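Local coordinates for protein scyllo-inosose 3-dehydrogenase (Thermotoga maritima, PDB 3IP1) that catalyses the NAD(+)-dependent oxidation of scyllo-inosose to 3-dehydro-scyllo-inosose, as a zinc-containing member of the alcohol dehydrogenase family, at residues T30-G33 with S34-W37; S70-H73 with M74-D78; L150-L153 with G154-V157; P377-I380 with K381-Q384. All coordinates share one frame; numbering follows the deposited sequence. Where two conformers were deposited one is given.

Interaction 1 of 4, residues T30-G33 with S34-W37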
# COMPACT_ATOMS: atom_id res chain seq x y z
N THR A 30 24.26 -26.28 -12.49
CA THR A 30 23.55 -25.54 -13.53
C THR A 30 22.28 -24.88 -13.00
O THR A 30 21.65 -25.40 -12.07
CB THR A 30 23.22 -26.41 -14.78
OG1 THR A 30 22.61 -25.59 -15.78
CG2 THR A 30 22.28 -27.54 -14.44
N TRP A 31 21.91 -23.76 -13.63
CA TRP A 31 20.61 -23.14 -13.39
C TRP A 31 19.49 -23.80 -14.20
O TRP A 31 18.31 -23.56 -13.93
CB TRP A 31 20.67 -21.62 -13.62
CG TRP A 31 21.14 -20.92 -12.36
CD1 TRP A 31 22.44 -20.77 -11.92
CD2 TRP A 31 20.31 -20.32 -11.36
NE1 TRP A 31 22.45 -20.10 -10.70
CE2 TRP A 31 21.16 -19.82 -10.34
CE3 TRP A 31 18.91 -20.16 -11.23
CZ2 TRP A 31 20.66 -19.16 -9.20
CZ3 TRP A 31 18.42 -19.49 -10.09
CH2 TRP A 31 19.30 -19.00 -9.10
N LEU A 32 19.88 -24.66 -15.16
CA LEU A 32 18.92 -25.38 -16.02
C LEU A 32 18.97 -26.92 -15.91
O LEU A 32 19.36 -27.63 -16.86
CB LEU A 32 19.08 -24.93 -17.48
CG LEU A 32 18.64 -23.50 -17.81
CD1 LEU A 32 19.06 -23.14 -19.23
CD2 LEU A 32 17.09 -23.33 -17.62
N GLY A 33 18.52 -27.43 -14.77
CA GLY A 33 18.61 -28.86 -14.47
C GLY A 33 18.26 -29.80 -15.60
O GLY A 33 19.06 -30.65 -15.99
N SER A 34 17.06 -29.64 -16.15
CA SER A 34 16.53 -30.60 -17.09
C SER A 34 17.24 -30.57 -18.45
O SER A 34 17.05 -31.46 -19.26
CB SER A 34 15.03 -30.37 -17.26
OG SER A 34 14.80 -29.08 -17.76
N LYS A 35 18.05 -29.55 -18.68
CA LYS A 35 18.84 -29.44 -19.90
C LYS A 35 20.21 -30.10 -19.75
O LYS A 35 20.97 -30.16 -20.72
CB LYS A 35 19.05 -27.97 -20.29
CG LYS A 35 17.77 -27.19 -20.53
CD LYS A 35 16.99 -27.77 -21.71
CE LYS A 35 16.03 -26.74 -22.29
NZ LYS A 35 15.21 -27.35 -23.36
N VAL A 36 20.54 -30.56 -18.54
CA VAL A 36 21.91 -30.95 -18.22
C VAL A 36 22.04 -32.33 -17.57
O VAL A 36 22.78 -33.19 -18.05
CB VAL A 36 22.56 -29.89 -17.31
CG1 VAL A 36 23.92 -30.38 -16.78
CG2 VAL A 36 22.73 -28.59 -18.08
N TRP A 37 21.32 -32.53 -16.47
CA TRP A 37 21.45 -33.74 -15.67
C TRP A 37 20.65 -34.90 -16.23
O TRP A 37 19.46 -34.78 -16.54
CB TRP A 37 21.08 -33.46 -14.20
CG TRP A 37 21.90 -32.39 -13.54
CD1 TRP A 37 21.46 -31.15 -13.18
CD2 TRP A 37 23.30 -32.44 -13.17
NE1 TRP A 37 22.47 -30.44 -12.60
CE2 TRP A 37 23.61 -31.20 -12.58
CE3 TRP A 37 24.30 -33.42 -13.27
CZ2 TRP A 37 24.90 -30.90 -12.08
CZ3 TRP A 37 25.58 -33.13 -12.77
CH2 TRP A 37 25.86 -31.88 -12.18

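Interaction 2 of 4, residues S70-H73 with M74-D78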
# COMPACT_ATOMS: atom_id res chain seq x y z
N SER A 70 9.28 -31.23 -6.20
CA SER A 70 10.59 -30.96 -6.82
C SER A 70 11.57 -32.11 -6.58
O SER A 70 12.41 -32.40 -7.44
CB SER A 70 11.19 -29.65 -6.29
OG SER A 70 10.55 -28.52 -6.85
N ASP A 71 11.49 -32.75 -5.42
CA ASP A 71 12.34 -33.94 -5.16
C ASP A 71 12.00 -35.07 -6.11
O ASP A 71 12.90 -35.67 -6.73
CB ASP A 71 12.20 -34.42 -3.71
CG ASP A 71 12.75 -33.42 -2.72
OD1 ASP A 71 13.91 -32.96 -2.92
OD2 ASP A 71 12.03 -33.10 -1.75
N VAL A 72 10.70 -35.33 -6.26
CA VAL A 72 10.18 -36.30 -7.22
C VAL A 72 10.70 -35.99 -8.63
O VAL A 72 11.20 -36.87 -9.33
CB VAL A 72 8.63 -36.34 -7.18
CG1 VAL A 72 8.04 -37.30 -8.22
CG2 VAL A 72 8.17 -36.70 -5.77
N HIS A 73 10.64 -34.71 -9.00
CA HIS A 73 11.00 -34.29 -10.35
C HIS A 73 12.49 -34.27 -10.63
O HIS A 73 12.91 -34.42 -11.80
CB HIS A 73 10.32 -32.95 -10.70
CG HIS A 73 8.83 -33.06 -10.80
ND1 HIS A 73 7.99 -31.97 -10.75
CD2 HIS A 73 8.03 -34.15 -10.95
CE1 HIS A 73 6.74 -32.38 -10.87
NE2 HIS A 73 6.74 -33.70 -10.99
N MSE A 74 13.30 -34.10 -9.59
CA MSE A 74 14.75 -34.25 -9.73
C MSE A 74 15.18 -35.69 -10.03
O MSE A 74 16.18 -35.90 -10.71
CB MSE A 74 15.51 -33.68 -8.53
CG MSE A 74 15.75 -32.16 -8.60
SE MSE A 74 16.78 -31.52 -7.06
CE MSE A 74 15.36 -31.63 -5.72
N ALA A 75 14.42 -36.68 -9.53
CA ALA A 75 14.77 -38.09 -9.70
C ALA A 75 13.95 -38.79 -10.79
O ALA A 75 14.11 -39.99 -11.01
CB ALA A 75 14.60 -38.82 -8.40
N GLN A 76 13.04 -38.05 -11.43
CA GLN A 76 12.21 -38.57 -12.50
C GLN A 76 12.79 -38.06 -13.80
O GLN A 76 13.29 -36.94 -13.85
CB GLN A 76 10.79 -38.07 -12.35
CG GLN A 76 9.81 -38.62 -13.38
CD GLN A 76 8.36 -38.38 -12.96
OE1 GLN A 76 8.10 -37.70 -11.98
NE2 GLN A 76 7.43 -38.97 -13.69
N THR A 77 12.69 -38.86 -14.86
CA THR A 77 13.25 -38.44 -16.16
C THR A 77 12.25 -38.45 -17.30
O THR A 77 11.23 -39.12 -17.24
CB THR A 77 14.40 -39.36 -16.60
OG1 THR A 77 13.85 -40.61 -17.00
CG2 THR A 77 15.40 -39.58 -15.46
N ASP A 78 12.55 -37.70 -18.36
CA ASP A 78 11.83 -37.84 -19.61
C ASP A 78 12.32 -39.08 -20.35
O ASP A 78 13.17 -39.83 -19.82
CB ASP A 78 11.97 -36.59 -20.48
CG ASP A 78 13.41 -36.29 -20.85
OD1 ASP A 78 14.26 -37.21 -20.78
OD2 ASP A 78 13.68 -35.12 -21.21
O HOH W 1 5.58 -36.48 -11.28

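Interaction 3 of 4, residues L150-L153 with G154-V157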
# COMPACT_ATOMS: atom_id res chain seq x y z
N LEU A 150 22.08 -16.63 -4.85
CA LEU A 150 21.28 -17.64 -4.18
C LEU A 150 21.89 -19.05 -4.25
O LEU A 150 22.39 -19.46 -5.30
CB LEU A 150 19.89 -17.64 -4.83
CG LEU A 150 18.75 -18.57 -4.35
CD1 LEU A 150 18.12 -18.17 -2.98
CD2 LEU A 150 17.66 -18.60 -5.44
N ASN A 151 21.84 -19.79 -3.14
CA ASN A 151 21.99 -21.24 -3.13
C ASN A 151 20.70 -21.85 -2.61
O ASN A 151 19.85 -21.13 -2.07
CB ASN A 151 23.17 -21.67 -2.25
CG ASN A 151 24.50 -21.28 -2.84
OD1 ASN A 151 24.97 -21.95 -3.75
ND2 ASN A 151 25.09 -20.19 -2.36
N GLU A 152 20.56 -23.17 -2.74
CA GLU A 152 19.32 -23.82 -2.38
C GLU A 152 19.55 -25.14 -1.68
O GLU A 152 20.17 -26.07 -2.22
CB GLU A 152 18.40 -23.98 -3.60
CG GLU A 152 17.57 -22.73 -3.88
CD GLU A 152 16.63 -22.88 -5.03
OE1 GLU A 152 15.45 -23.22 -4.82
OE2 GLU A 152 17.08 -22.67 -6.18
N LEU A 153 19.03 -25.20 -0.46
CA LEU A 153 19.11 -26.36 0.39
C LEU A 153 18.40 -27.54 -0.27
O LEU A 153 17.23 -27.43 -0.63
CB LEU A 153 18.45 -26.05 1.73
CG LEU A 153 18.69 -27.09 2.81
CD1 LEU A 153 20.11 -26.94 3.37
CD2 LEU A 153 17.64 -26.92 3.88
N GLY A 154 19.10 -28.67 -0.40
CA GLY A 154 18.53 -29.85 -1.05
C GLY A 154 18.48 -29.78 -2.56
O GLY A 154 17.81 -30.61 -3.19
N PHE A 155 19.18 -28.81 -3.15
CA PHE A 155 19.31 -28.66 -4.60
C PHE A 155 20.77 -28.58 -5.04
O PHE A 155 21.20 -29.31 -5.95
CB PHE A 155 18.53 -27.43 -5.08
CG PHE A 155 17.03 -27.60 -5.00
CD1 PHE A 155 16.35 -27.38 -3.81
CD2 PHE A 155 16.31 -28.02 -6.12
CE1 PHE A 155 14.95 -27.57 -3.72
CE2 PHE A 155 14.91 -28.19 -6.06
CZ PHE A 155 14.24 -27.96 -4.84
N ASN A 156 21.52 -27.68 -4.41
CA ASN A 156 22.96 -27.64 -4.60
C ASN A 156 23.73 -27.50 -3.28
O ASN A 156 24.94 -27.41 -3.29
CB ASN A 156 23.33 -26.54 -5.59
CG ASN A 156 23.19 -25.14 -5.00
OD1 ASN A 156 22.15 -24.78 -4.43
ND2 ASN A 156 24.23 -24.34 -5.14
N VAL A 157 23.03 -27.44 -2.15
CA VAL A 157 23.70 -27.47 -0.83
C VAL A 157 23.07 -28.64 -0.08
O VAL A 157 21.85 -28.80 -0.09
CB VAL A 157 23.51 -26.12 -0.04
CG1 VAL A 157 24.16 -26.18 1.37
CG2 VAL A 157 24.10 -24.95 -0.81

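Interaction 4 of 4, residues P377-I380 with K381-Q384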
# COMPACT_ATOMS: atom_id res chain seq x y z
N PRO A 377 14.23 -43.18 -0.76
CA PRO A 377 14.42 -43.34 -2.21
C PRO A 377 13.24 -44.07 -2.87
O PRO A 377 12.78 -43.67 -3.94
CB PRO A 377 15.73 -44.15 -2.30
CG PRO A 377 16.47 -43.78 -1.05
CD PRO A 377 15.41 -43.62 0.01
N GLU A 378 12.72 -45.10 -2.20
CA GLU A 378 11.59 -45.87 -2.70
C GLU A 378 10.36 -44.97 -2.92
O GLU A 378 9.67 -45.08 -3.94
CB GLU A 378 11.26 -47.01 -1.73
CG GLU A 378 10.02 -47.83 -2.09
CD GLU A 378 9.43 -48.63 -0.90
OE1 GLU A 378 10.19 -49.08 -0.01
OE2 GLU A 378 8.20 -48.81 -0.87
N TYR A 379 10.09 -44.09 -1.96
CA TYR A 379 8.90 -43.24 -2.03
C TYR A 379 9.00 -42.11 -3.05
O TYR A 379 8.02 -41.72 -3.66
CB TYR A 379 8.50 -42.74 -0.64
CG TYR A 379 7.71 -43.79 0.09
CD1 TYR A 379 6.32 -43.90 -0.10
CD2 TYR A 379 8.34 -44.70 0.93
CE1 TYR A 379 5.59 -44.90 0.54
CE2 TYR A 379 7.60 -45.71 1.58
CZ TYR A 379 6.24 -45.81 1.37
OH TYR A 379 5.50 -46.78 2.01
N ILE A 380 10.21 -41.58 -3.22
CA ILE A 380 10.48 -40.59 -4.26
C ILE A 380 10.14 -41.19 -5.64
O ILE A 380 9.59 -40.50 -6.50
CB ILE A 380 11.97 -40.13 -4.19
CG1 ILE A 380 12.17 -39.20 -3.00
CG2 ILE A 380 12.43 -39.46 -5.49
CD1 ILE A 380 13.61 -38.68 -2.85
N LYS A 381 10.46 -42.47 -5.82
CA LYS A 381 10.09 -43.21 -7.02
C LYS A 381 8.57 -43.48 -7.11
O LYS A 381 7.93 -43.26 -8.15
CB LYS A 381 10.90 -44.52 -7.07
CG LYS A 381 10.19 -45.73 -7.74
CD LYS A 381 10.76 -46.09 -9.10
CE LYS A 381 10.51 -45.00 -10.14
NZ LYS A 381 10.52 -45.54 -11.54
N ARG A 382 8.00 -43.96 -6.02
CA ARG A 382 6.58 -44.30 -5.98
C ARG A 382 5.71 -43.08 -6.28
O ARG A 382 4.69 -43.19 -6.97
CB ARG A 382 6.27 -44.85 -4.60
CG ARG A 382 5.04 -45.70 -4.48
CD ARG A 382 5.36 -46.74 -3.44
NE ARG A 382 4.25 -46.98 -2.51
CZ ARG A 382 4.36 -47.73 -1.41
NH1 ARG A 382 3.29 -47.91 -0.63
NH2 ARG A 382 5.52 -48.31 -1.10
N LEU A 383 6.14 -41.91 -5.81
CA LEU A 383 5.38 -40.67 -6.00
C LEU A 383 5.28 -40.23 -7.46
O LEU A 383 4.47 -39.37 -7.79
CB LEU A 383 5.96 -39.52 -5.15
CG LEU A 383 5.57 -39.50 -3.67
CD1 LEU A 383 6.45 -38.51 -2.91
CD2 LEU A 383 4.09 -39.17 -3.49
N GLN A 384 6.10 -40.81 -8.34
CA GLN A 384 5.94 -40.57 -9.77
C GLN A 384 4.55 -40.99 -10.25
O GLN A 384 4.01 -40.40 -11.17
CB GLN A 384 7.03 -41.27 -10.60
CG GLN A 384 8.47 -40.81 -10.30
CD GLN A 384 9.53 -41.59 -11.07
OE1 GLN A 384 9.23 -42.40 -11.94
NE2 GLN A 384 10.79 -41.34 -10.75
O HOH W 2 11.18 -39.52 -8.72

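Interaction 1 of 4, residues T30-G33 with S34-W37
The carbonyl oxygen of G33 is gripped by two backbone N-H groups, V36 N at 2.9 Å and W37 N at 3.0 Å, where the loop after strand 3-12 turns into strand 37-38. An ST turn prepares this bend: T30 OG1 accepts from L32 N at 2.9 Å. One step later K35 N donates to L32 O, a further i to i+3 bond of the bend. The bond from W37 N meets G33 O almost head-on, whereas V36 N approaches from well above the carbonyl plane, which lets both donors share one acceptor. With OG1 turned anti to the backbone N (chi1 -176°), T30 offers its oxygen to the turn and leaves CG2 for hydrophobic contact. That methyl meets V36 CB at 3.7 Å, tip to tip, and passes W37 NE1 at 3.4 Å. Beta-branched V36 suits this buried place because its two methyls part: CG2 heads for T30 OG1, and CG1 lies over the rim of one indole face. With an alanine in place of T30, L32 N would probably lose its acceptor and a gap would be left where the methyl filled the space beside V36 CB and W37 NE1. The same NE1 donates to T89 O, which holds the indole in place, and W12 packs edge-to-face with the ring. K35 serves the outside: its aliphatic root rests on L32 and its ammonium forms a salt bridge with E17. W37 CD1 lies 3.9 Å from G33 CA and 3.7 Å from the twice-gripped G33 O.

Interaction 2 of 4, residues S70-H73 with M74-D78
M74, built as selenomethionine, lies alongside D71 on helix 69-75 and points the same way. Its unbranched chain runs straight through chi2 and bends at chi3 (-74°), bringing CE to 3.4 Å from D71 OD1 and 3.5 Å from S70 O. The natural methionine's flexible, unbranched chain suits this buried spot, since its end can bend to meet both D71 and F155. The second oxygen of D71, OD2, accepts from the backbone N of C68, a ligand of the first zinc ion. The helix itself is held by M74 N donating to S70 O at 2.9 Å, and by A75 N reaching V72 O over the shorter i to i+3 span. Just beyond the helix the side chain of Q76 runs alongside those of V72 and H73. Its CG is anti to the backbone N (chi1 -177°) and the chain stays extended, laying the amide beside both. OE1 comes to 3.8 Å from V72 CG1 and sits at the edge of the imidazole, near its plane, with ring and amide planes 49° apart. A water joins the two polar ends: it donates to Q76 OE1 at 2.9 Å and lies in the ring plane 3.0 Å from H73 NE2. S70 and H73 probably belong to a charge relay system, as in related dehydrogenases. A glutamine linked through water probably steadies the turn of the imidazole while leaving that nitrogen in touch with solvent.

Interaction 3 of 4, residues L150-L153 with G154-V157
Strand 151-152, which pairs with strand 130-131, ends in a tight reversal in which E152 O collects three successive backbone donors: F155 N at 3.1 Å, N156 N at 3.0 Å and V157 N at 3.2 Å. N156 N arrives in the carbonyl plane, while F155 N and V157 N approach from opposite faces of that plane. G154 takes a positive phi (76°), a conformation glycine adopts readily, and its N bonds back to V157 O. N156 braces the preceding strand with both ends of its amide. Its chi1 of 73° places CG between the backbone N and the carbonyl carbon, folding the side chain back so that OD1 takes E152 N at 2.8 Å. At the same time ND2 donates to N151 OD1 at 2.9 Å, on a lone pair and in the carbonyl plane. The two amides are only 19° from coplanar, although their chains cross at about a right angle, and an asparagine is just long enough to serve both partners. Within the GroES-like catalytic domain, this turn carries F155 to the active-site metal: its ring meets that of H97, a ligand of the first zinc ion, and also Y85. E152 CB packs on F155 CB, and E152 OE1 stands over one face of the ring, close to the carboxylate of E129, a pairing that would probably raise the pKa of one of them. At the edge of the phenyl, near its plane, L153 O is 3.3 Å from F155 CD1. V157 adds a methyl, CG2, at 3.7 Å from N151 CB.

Interaction 4 of 4, residues P377-I380 with K381-Q384
R382 lies beside both E378 and Y379, one turn back on helix 376-382, and uses a different part of its guanidinium for each. Y379 takes the face: its CE1 sits 3.6 Å above the centre of the R382 guanidinium, with ring and guanidinium planes 30° apart. E378 takes the edge, its OE2 forming a salt bridge to R382 NH2 at 2.7 Å. The two charged groups are nearly coplanar, but the N-H points poorly at the oxygen (116°), so charge attraction probably contributes more than the weak hydrogen bond. R382 reaches this place with CG anti to its backbone nitrogen (chi1 -159°) and bends further on. E378 is extended, and the two chains run the same way. The phenol of Y379 has its own polar partner, K369 NZ, so the buried tyrosine's hydroxyl is satisfied. Replacing R382 by a leucine would probably leave the E378 carboxylate without its mate and the Y379 ring without the guanidinium packed beside it. K381, the third large contributor, rests CB on E378 O at 3.4 Å, while its bent chain leads outward and NZ makes a weak bond to Q384 OE1. The other end of that amide, NE2, holds a water at 2.8 Å that donates to I380 O. Regular bonds such as R382 N to E378 O and L383 N to Y379 O complete the turn. An i to i+4 salt bridge of this kind is a familiar feature of alpha helices; this helix connects parallel strands 369-371 and 392-395 in a beta-alpha-beta unit.

Overall arrangement
Interaction 2 is the hub. Its V72 and A75 pack against L383 and I380 of interaction 4, joining helices 69-75 and 376-382, while M74 and S70 touch F155 of interaction 3. Interaction 1 reaches interaction 3 through W31 and L150 and stays about 5 Å from interaction 2 at the nearest atoms. All four mix buried with accessible residues, but their chemistry differs. The two loop turns, interactions 1 and 3, rely on carbonyls shared by several backbone donors, whereas interaction 4 combines i to i+4 bonds with a more exposed salt bridge, and interaction 2 gives way to an i to i+3 bond and a water link. Interactions 2 and 3 border the active-site metal.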